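Local coordinates for protein acetylxylan esterase (Geobacillus stearothermophilus, PDB 5BN1) that removes acetyl side groups from the xylose backbone units of xylan and xylo-oligosaccharides, working as a homooctameric serine esterase of the GDSL (SGNH) family, at residues 78-91 with 123-137. The protein carries 1 engineered substitution. Numbering follows the deposited sequence.
Sequences IAQKPDWVSIMIGI and ETKPLVKGIILMTPF
I78, at the end of its helix, lays CD1 against L127 CD1 (3.9 Å), and a water donates to both P82 O and L127 O. D83 O accepts a bond from G130 N and a weak one from K129 N. The D83 and K129 side chains run alongside each other into a salt bridge, with NZ 2.8 Å from OD1 and above the carboxylate plane; OD2 takes K8 N. W84, with CG anti to its carbonyl carbon (chi1 -72°), lays its six-membered ring over the bare backbone of G130, whose CA makes a CH-pi contact 3.7 Å from the centroid, while NE1 bonds E7. The parallel pairing then alternates: V85 N to G130 O, I132 N to V85 O (2.8 Å, 165° at the hydrogen), I87 N to I132 O and M134 N to I87 O. S86 OG lies 3.5 Å from M134 SD, and I87 CD1 packs beside L133 CD2. M88 SD reaches the edge of the F137 ring, a Met-aromatic contact. A water takes a bond from I89 N and gives one to M134 O. I91 CD1 sits over one face of the F137 ring, 3.9 Å from the centroid. The I91 side chain is about 4 Å from that of N92, the inferred transition-state stabilizer, and about 7 Å from that of S15, the inferred nucleophile, so this end of the pairing borders the active site. The two strands are neighbours in the parallel sheet of the SGNH-hydrolase fold, joined by a helical crossover: strand 8-13 flanks 84-88 and strand 168-170 flanks 130-134. V85 and I87 pack on helix 66-78, whereas S86, I132 and M134 meet F207 of helix 197-211 on the opposite face.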
ATOM      1  N   ILE A  78     -34.298 -13.233  -5.653  1.00 19.68           N
ATOM      2  CA  ILE A  78     -35.364 -13.414  -6.696  1.00 20.82           C
ATOM      3  C   ILE A  78     -34.885 -13.111  -8.066  1.00 21.36           C
ATOM      4  O   ILE A  78     -35.089 -13.951  -8.968  1.00 24.24           O
ATOM      5  CB  ILE A  78     -36.611 -12.537  -6.322  1.00 22.80           C
ATOM      6  CG1 ILE A  78     -37.169 -12.893  -4.960  1.00 21.56           C
ATOM      7  CG2 ILE A  78     -37.706 -12.818  -7.403  1.00 26.97           C
ATOM      8  CD1 ILE A  78     -37.402 -14.250  -4.638  1.00 24.50           C
ATOM      9  N   ALA A  79     -34.205 -12.022  -8.261  1.00 21.71           N
ATOM     10  CA  ALA A  79     -33.790 -11.540  -9.566  1.00 22.49           C
ATOM     11  C   ALA A  79     -32.687 -12.443 -10.172  1.00 25.07           C
ATOM     12  O   ALA A  79     -32.457 -12.375 -11.369  1.00 27.19           O
ATOM     13  CB  ALA A  79     -33.372 -10.128  -9.472  1.00 23.75           C
ATOM     14  N   GLN A  80     -32.030 -13.285  -9.360  1.00 22.12           N
ATOM     15  CA  GLN A  80     -31.030 -14.268  -9.837  1.00 23.43           C
ATOM     16  C   GLN A  80     -31.603 -15.509 -10.412  1.00 21.78           C
ATOM     17  O   GLN A  80     -30.906 -16.396 -10.911  1.00 26.65           O
ATOM     18  CB  GLN A  80     -30.089 -14.667  -8.656  1.00 23.23           C
ATOM     19  CG  GLN A  80     -29.480 -13.484  -7.977  1.00 24.25           C
ATOM     20  CD  GLN A  80     -28.658 -12.538  -8.865  1.00 32.73           C
ATOM     21  OE1 GLN A  80     -27.919 -12.976  -9.729  1.00 33.44           O
ATOM     22  NE2 GLN A  80     -28.781 -11.242  -8.638  1.00 32.13           N
ATOM     23  N   LYS A  81     -32.916 -15.656 -10.292  1.00 22.39           N
ATOM     24  CA  LYS A  81     -33.620 -16.830 -10.754  1.00 23.83           C
ATOM     25  C   LYS A  81     -32.989 -18.125 -10.420  1.00 24.33           C
ATOM     26  O   LYS A  81     -32.750 -18.978 -11.256  1.00 24.36           O
ATOM     27  CB  LYS A  81     -33.780 -16.722 -12.289  1.00 28.87           C
ATOM     28  CG  LYS A  81     -34.379 -15.405 -12.754  1.00 33.96           C
ATOM     29  CD  LYS A  81     -35.822 -15.252 -12.242  1.00 42.17           C
ATOM     30  CE  LYS A  81     -36.545 -14.013 -12.804  1.00 49.55           C
ATOM     31  NZ  LYS A  81     -36.527 -14.190 -14.285  1.00 59.32           N
ATOM     32  N   PRO A  82     -32.693 -18.358  -9.146  1.00 20.03           N
ATOM     33  CA  PRO A  82     -32.221 -19.631  -8.801  1.00 18.75           C
ATOM     34  C   PRO A  82     -33.127 -20.772  -8.820  1.00 22.51           C
ATOM     35  O   PRO A  82     -34.351 -20.640  -8.686  1.00 23.30           O
ATOM     36  CB  PRO A  82     -31.754 -19.405  -7.319  1.00 21.29           C
ATOM     37  CG  PRO A  82     -32.796 -18.380  -6.829  1.00 20.19           C
ATOM     38  CD  PRO A  82     -32.984 -17.485  -7.970  1.00 21.86           C
ATOM     39  N   ASP A  83     -32.599 -21.961  -8.943  1.00 20.44           N
ATOM     40  CA  ASP A  83     -33.359 -23.185  -8.781  1.00 20.43           C
ATOM     41  C   ASP A  83     -33.452 -23.728  -7.395  1.00 19.13           C
ATOM     42  O   ASP A  83     -34.426 -24.166  -6.883  1.00 20.50           O
ATOM     43  CB  ASP A  83     -32.820 -24.269  -9.696  1.00 22.97           C
ATOM     44  CG  ASP A  83     -32.866 -23.863 -11.133  1.00 25.13           C
ATOM     45  OD1 ASP A  83     -34.089 -23.667 -11.643  1.00 27.56           O
ATOM     46  OD2 ASP A  83     -31.865 -23.593 -11.829  1.00 24.54           O
ATOM     47  N   TRP A  84     -32.336 -23.512  -6.599  1.00 18.37           N
ATOM     48  CA  TRP A  84     -32.273 -23.900  -5.259  1.00 16.57           C
ATOM     49  C   TRP A  84     -31.648 -22.735  -4.451  1.00 16.68           C
ATOM     50  O   TRP A  84     -30.748 -22.047  -4.953  1.00 17.65           O
ATOM     51  CB  TRP A  84     -31.377 -25.095  -5.039  1.00 18.82           C
ATOM     52  CG  TRP A  84     -31.903 -26.339  -5.516  1.00 19.16           C
ATOM     53  CD1 TRP A  84     -31.853 -26.789  -6.788  1.00 26.40           C
ATOM     54  CD2 TRP A  84     -32.623 -27.312  -4.731  1.00 20.02           C
ATOM     55  NE1 TRP A  84     -32.540 -28.005  -6.838  1.00 24.42           N
ATOM     56  CE2 TRP A  84     -33.010 -28.332  -5.606  1.00 28.01           C
ATOM     57  CE3 TRP A  84     -33.030 -27.365  -3.403  1.00 22.58           C
ATOM     58  CZ2 TRP A  84     -33.749 -29.410  -5.186  1.00 26.30           C
ATOM     59  CZ3 TRP A  84     -33.725 -28.485  -2.973  1.00 25.58           C
ATOM     60  CH2 TRP A  84     -34.064 -29.478  -3.867  1.00 26.68           C
ATOM     61  N   VAL A  85     -32.283 -22.452  -3.312  1.00 16.61           N
ATOM     62  CA  VAL A  85     -31.793 -21.411  -2.407  1.00 15.65           C
ATOM     63  C   VAL A  85     -31.500 -22.015  -1.066  1.00 14.93           C
ATOM     64  O   VAL A  85     -32.287 -22.626  -0.376  1.00 16.32           O
ATOM     65  CB  VAL A  85     -32.803 -20.235  -2.219  1.00 16.66           C
ATOM     66  CG1 VAL A  85     -32.271 -19.151  -1.254  1.00 18.13           C
ATOM     67  CG2 VAL A  85     -33.088 -19.585  -3.515  1.00 16.87           C
ATOM     68  N   SER A  86     -30.227 -21.849  -0.630  1.00 13.97           N
ATOM     69  CA  SER A  86     -29.701 -22.270   0.664  1.00 13.73           C
ATOM     70  C   SER A  86     -29.538 -21.010   1.553  1.00 14.04           C
ATOM     71  O   SER A  86     -28.965 -20.011   1.134  1.00 15.10           O
ATOM     72  CB  SER A  86     -28.322 -22.964   0.601  1.00 13.63           C
ATOM     73  OG  SER A  86     -27.884 -23.357   1.840  1.00 16.41           O
ATOM     74  N   ILE A  87     -30.192 -21.070   2.705  1.00 13.79           N
ATOM     75  CA  ILE A  87     -30.203 -19.964   3.670  1.00 14.66           C
ATOM     76  C   ILE A  87     -29.544 -20.444   4.944  1.00 12.65           C
ATOM     77  O   ILE A  87     -29.920 -21.417   5.572  1.00 14.31           O
ATOM     78  CB  ILE A  87     -31.648 -19.463   4.014  1.00 14.69           C
ATOM     79  CG1 ILE A  87     -32.353 -19.187   2.687  1.00 15.18           C
ATOM     80  CG2 ILE A  87     -31.579 -18.298   4.976  1.00 16.02           C
ATOM     81  CD1 ILE A  87     -33.884 -19.074   2.930  1.00 18.44           C
ATOM     82  N   MET A  88     -28.550 -19.649   5.454  1.00 11.71           N
ATOM     83  CA  MET A  88     -27.983 -19.839   6.803  1.00 12.10           C
ATOM     84  C   MET A  88     -27.847 -18.468   7.420  1.00 12.51           C
ATOM     85  O   MET A  88     -27.002 -17.636   7.142  1.00 13.90           O
ATOM     86  CB  MET A  88     -26.610 -20.557   6.856  1.00 12.33           C
ATOM     87  CG  MET A  88     -26.201 -20.823   8.278  1.00 13.70           C
ATOM     88  SD  MET A  88     -24.917 -22.068   8.511  1.00 15.40           S
ATOM     89  CE  MET A  88     -23.685 -21.452   7.394  1.00 16.93           C
ATOM     90  N   ILE A  89     -28.835 -18.214   8.327  1.00 12.36           N
ATOM     91  CA  ILE A  89     -28.948 -16.896   8.971  1.00 11.49           C
ATOM     92  C   ILE A  89     -29.461 -17.064  10.380  1.00 12.95           C
ATOM     93  O   ILE A  89     -30.128 -18.051  10.748  1.00 11.83           O
ATOM     94  CB  ILE A  89     -29.837 -15.953   8.164  1.00 11.78           C
ATOM     95  CG1 ILE A  89     -29.580 -14.459   8.444  1.00 13.00           C
ATOM     96  CG2 ILE A  89     -31.347 -16.382   8.340  1.00 13.02           C
ATOM     97  CD1 ILE A  89     -28.271 -13.962   7.799  1.00 13.84           C
ATOM     98  N   GLY A  90     -29.026 -16.148  11.250  1.00 13.09           N
ATOM     99  CA  GLY A  90     -29.381 -16.160  12.711  1.00 12.21           C
ATOM    100  C   GLY A  90     -28.230 -15.949  13.645  1.00 11.66           C
ATOM    101  O   GLY A  90     -28.429 -15.541  14.754  1.00 11.72           O
ATOM    102  N   ILE A  91     -26.985 -16.264  13.203  1.00 11.22           N
ATOM    103  CA  ILE A  91     -25.880 -16.018  14.092  1.00 11.89           C
ATOM    104  C   ILE A  91     -25.817 -14.582  14.584  1.00 10.24           C
ATOM    105  O   ILE A  91     -25.659 -14.354  15.777  1.00 11.62           O
ATOM    106  CB  ILE A  91     -24.558 -16.435  13.450  1.00 12.11           C
ATOM    107  CG1 ILE A  91     -24.452 -17.949  13.390  1.00 13.80           C
ATOM    108  CG2 ILE A  91     -23.351 -15.894  14.278  1.00 14.21           C
ATOM    109  CD1 ILE A  91     -23.304 -18.521  12.575  1.00 15.86           C
ATOM    110  N   GLU A 123     -42.452 -16.832   0.342  1.00 18.97           N
ATOM    111  CA  GLU A 123     -42.428 -16.014  -0.868  1.00 20.82           C
ATOM    112  C   GLU A 123     -41.583 -16.727  -1.958  1.00 25.38           C
ATOM    113  O   GLU A 123     -41.844 -16.638  -3.173  1.00 23.52           O
ATOM    114  CB  GLU A 123     -41.830 -14.602  -0.574  1.00 24.86           C
ATOM    115  CG  GLU A 123     -41.453 -13.759  -1.777  1.00 35.13           C
ATOM    116  CD  GLU A 123     -40.600 -12.518  -1.462  1.00 45.72           C
ATOM    117  OE1 GLU A 123     -40.411 -12.134  -0.250  1.00 41.19           O
ATOM    118  OE2 GLU A 123     -40.129 -11.945  -2.474  1.00 49.70           O
ATOM    119  N   THR A 124     -40.488 -17.323  -1.507  1.00 20.93           N
ATOM    120  CA  THR A 124     -39.536 -17.888  -2.422  1.00 19.99           C
ATOM    121  C   THR A 124     -39.955 -19.288  -2.950  1.00 21.66           C
ATOM    122  O   THR A 124     -39.703 -19.619  -4.116  1.00 21.85           O
ATOM    123  CB  THR A 124     -38.125 -17.978  -1.689  1.00 18.71           C
ATOM    124  OG1 THR A 124     -37.823 -16.626  -1.285  1.00 19.35           O
ATOM    125  CG2 THR A 124     -37.082 -18.505  -2.689  1.00 21.29           C
ATOM    126  N   LYS A 125     -40.568 -20.087  -2.127  1.00 19.81           N
ATOM    127  CA  LYS A 125     -40.860 -21.464  -2.407  1.00 21.83           C
ATOM    128  C   LYS A 125     -41.556 -21.652  -3.809  1.00 24.46           C
ATOM    129  O   LYS A 125     -41.116 -22.491  -4.597  1.00 23.49           O
ATOM    130  CB  LYS A 125     -41.649 -22.073  -1.313  1.00 23.05           C
ATOM    131  CG  LYS A 125     -42.152 -23.428  -1.601  1.00 29.34           C
ATOM    132  CD  LYS A 125     -42.836 -24.028  -0.453  1.00 35.37           C
ATOM    133  CE  LYS A 125     -43.167 -25.471  -0.836  1.00 40.55           C
ATOM    134  NZ  LYS A 125     -44.077 -25.944   0.173  1.00 38.84           N
ATOM    135  N   PRO A 126     -42.517 -20.786  -4.145  1.00 23.96           N
ATOM    136  CA  PRO A 126     -43.209 -21.028  -5.455  1.00 27.15           C
ATOM    137  C   PRO A 126     -42.398 -20.711  -6.679  1.00 28.72           C
ATOM    138  O   PRO A 126     -42.777 -21.232  -7.768  1.00 25.62           O
ATOM    139  CB  PRO A 126     -44.424 -20.048  -5.441  1.00 25.50           C
ATOM    140  CG  PRO A 126     -44.436 -19.396  -4.125  1.00 29.07           C
ATOM    141  CD  PRO A 126     -43.230 -19.803  -3.311  1.00 23.30           C
ATOM    142  N   LEU A 127     -41.272 -19.978  -6.522  1.00 23.94           N
ATOM    143  CA  LEU A 127     -40.455 -19.472  -7.542  1.00 21.65           C
ATOM    144  C   LEU A 127     -39.256 -20.343  -7.838  1.00 22.63           C
ATOM    145  O   LEU A 127     -38.512 -20.023  -8.795  1.00 23.47           O
ATOM    146  CB  LEU A 127     -40.011 -18.054  -7.243  1.00 25.54           C
ATOM    147  CG  LEU A 127     -41.093 -17.097  -6.763  1.00 28.23           C
ATOM    148  CD1 LEU A 127     -40.571 -15.713  -6.423  1.00 26.08           C
ATOM    149  CD2 LEU A 127     -42.166 -17.015  -7.830  1.00 34.07           C
ATOM    150  N   VAL A 128     -39.034 -21.357  -7.064  1.00 21.41           N
ATOM    151  CA  VAL A 128     -37.796 -22.124  -7.164  1.00 22.58           C
ATOM    152  C   VAL A 128     -38.102 -23.575  -7.106  1.00 22.77           C
ATOM    153  O   VAL A 128     -39.243 -24.073  -6.777  1.00 25.09           O
ATOM    154  CB  VAL A 128     -36.837 -21.837  -5.934  1.00 19.33           C
ATOM    155  CG1 VAL A 128     -36.525 -20.442  -5.978  1.00 20.37           C
ATOM    156  CG2 VAL A 128     -37.406 -22.294  -4.622  1.00 19.49           C
ATOM    157  N   LYS A 129     -37.118 -24.387  -7.479  1.00 19.57           N
ATOM    158  CA  LYS A 129     -37.200 -25.803  -7.255  1.00 19.78           C
ATOM    159  C   LYS A 129     -37.150 -26.316  -5.867  1.00 21.73           C
ATOM    160  O   LYS A 129     -37.863 -27.219  -5.477  1.00 24.51           O
ATOM    161  CB  LYS A 129     -36.165 -26.656  -8.110  1.00 23.96           C
ATOM    162  CG  LYS A 129     -36.177 -26.317  -9.599  1.00 31.53           C
ATOM    163  CD  LYS A 129     -35.240 -27.217 -10.468  1.00 36.83           C
ATOM    164  CE  LYS A 129     -35.348 -27.020 -12.001  1.00 38.44           C
ATOM    165  NZ  LYS A 129     -35.860 -25.739 -12.473  1.00 46.89           N
ATOM    166  N   GLY A 130     -36.301 -25.728  -4.974  1.00 19.85           N
ATOM    167  CA  GLY A 130     -36.257 -26.151  -3.659  1.00 18.83           C
ATOM    168  C   GLY A 130     -35.453 -25.119  -2.754  1.00 16.94           C
ATOM    169  O   GLY A 130     -34.803 -24.265  -3.317  1.00 18.56           O
ATOM    170  N   ILE A 131     -35.629 -25.315  -1.466  1.00 18.20           N
ATOM    171  CA  ILE A 131     -34.987 -24.437  -0.451  1.00 18.36           C
ATOM    172  C   ILE A 131     -34.329 -25.335   0.500  1.00 17.25           C
ATOM    173  O   ILE A 131     -34.828 -26.351   0.981  1.00 17.86           O
ATOM    174  CB  ILE A 131     -36.030 -23.565   0.232  1.00 17.99           C
ATOM    175  CG1 ILE A 131     -36.548 -22.545  -0.781  1.00 21.98           C
ATOM    176  CG2 ILE A 131     -35.401 -22.859   1.472  1.00 19.93           C
ATOM    177  CD1 ILE A 131     -37.700 -21.713  -0.250  1.00 24.86           C
ATOM    178  N   ILE A 132     -33.064 -24.937   0.928  1.00 14.66           N
ATOM    179  CA  ILE A 132     -32.393 -25.608   1.950  1.00 14.48           C
ATOM    180  C   ILE A 132     -32.157 -24.657   3.145  1.00 15.51           C
ATOM    181  O   ILE A 132     -31.623 -23.597   2.929  1.00 17.02           O
ATOM    182  CB  ILE A 132     -30.936 -26.082   1.534  1.00 15.95           C
ATOM    183  CG1 ILE A 132     -31.032 -26.919   0.238  1.00 18.68           C
ATOM    184  CG2 ILE A 132     -30.332 -26.918   2.627  1.00 17.41           C
ATOM    185  CD1 ILE A 132     -30.330 -26.400  -0.948  1.00 23.27           C
ATOM    186  N   LEU A 133     -32.758 -24.960   4.288  1.00 14.43           N
ATOM    187  CA  LEU A 133     -32.633 -24.133   5.469  1.00 15.07           C
ATOM    188  C   LEU A 133     -31.607 -24.781   6.327  1.00 13.62           C
ATOM    189  O   LEU A 133     -31.700 -25.835   6.892  1.00 14.79           O
ATOM    190  CB  LEU A 133     -34.013 -24.106   6.231  1.00 15.75           C
ATOM    191  CG  LEU A 133     -34.933 -23.209   5.464  1.00 16.70           C
ATOM    192  CD1 LEU A 133     -36.330 -23.379   6.087  1.00 18.81           C
ATOM    193  CD2 LEU A 133     -34.621 -21.767   5.603  1.00 24.47           C
ATOM    194  N   MET A 134     -30.510 -23.967   6.549  1.00 14.41           N
ATOM    195  CA  MET A 134     -29.514 -24.371   7.487  1.00 15.05           C
ATOM    196  C   MET A 134     -29.629 -23.588   8.762  1.00 12.27           C
ATOM    197  O   MET A 134     -29.815 -22.405   8.756  1.00 14.20           O
ATOM    198  CB  MET A 134     -28.118 -24.009   6.900  1.00 14.69           C
ATOM    199  CG  MET A 134     -27.831 -24.597   5.547  1.00 14.62           C
ATOM    200  SD  MET A 134     -26.172 -24.107   4.761  1.00 17.15           S
ATOM    201  CE  MET A 134     -25.107 -24.945   5.913  1.00 20.02           C
ATOM    202  N   THR A 135     -29.523 -24.254   9.862  1.00 11.92           N
ATOM    203  CA  THR A 135     -29.630 -23.584  11.183  1.00 11.61           C
ATOM    204  C   THR A 135     -28.411 -22.664  11.360  1.00 11.90           C
ATOM    205  O   THR A 135     -27.344 -22.977  10.784  1.00 11.70           O
ATOM    206  CB  THR A 135     -29.663 -24.495  12.409  1.00 13.29           C
ATOM    207  OG1 THR A 135     -28.478 -25.331  12.519  1.00 13.32           O
ATOM    208  CG2 THR A 135     -30.838 -25.500  12.281  1.00 14.17           C
ATOM    209  N   PRO A 136     -28.570 -21.561  12.035  1.00 12.06           N
ATOM    210  CA  PRO A 136     -27.364 -20.953  12.655  1.00 11.74           C
ATOM    211  C   PRO A 136     -26.748 -21.953  13.603  1.00 12.09           C
ATOM    212  O   PRO A 136     -27.227 -23.052  13.967  1.00 11.40           O
ATOM    213  CB  PRO A 136     -27.951 -19.703  13.267  1.00 11.97           C
ATOM    214  CG  PRO A 136     -29.296 -20.172  13.862  1.00 12.34           C
ATOM    215  CD  PRO A 136     -29.801 -20.985  12.712  1.00 12.41           C
ATOM    216  N   PHE A 137     -25.594 -21.557  14.200  1.00 11.99           N
ATOM    217  CA  PHE A 137     -24.897 -22.377  15.128  1.00 11.33           C
ATOM    218  C   PHE A 137     -24.024 -21.475  16.040  1.00 10.85           C
ATOM    219  O   PHE A 137     -23.790 -20.314  15.706  1.00 11.08           O
ATOM    220  CB  PHE A 137     -23.935 -23.401  14.388  1.00 10.62           C
ATOM    221  CG  PHE A 137     -22.869 -22.780  13.537  1.00 10.74           C
ATOM    222  CD1 PHE A 137     -21.713 -22.368  14.170  1.00 12.87           C
ATOM    223  CD2 PHE A 137     -23.038 -22.555  12.194  1.00 11.67           C
ATOM    224  CE1 PHE A 137     -20.737 -21.703  13.401  1.00 11.94           C
ATOM    225  CE2 PHE A 137     -22.111 -21.913  11.442  1.00 12.04           C
ATOM    226  CZ  PHE A 137     -20.974 -21.452  12.050  1.00 11.50           C
TER
HETATM  227  O   HOH W   1     -36.168 -18.663  -9.295  1.00 27.06           O
HETATM  228  O   HOH W   2     -31.178 -20.004   8.499  1.00 14.13           O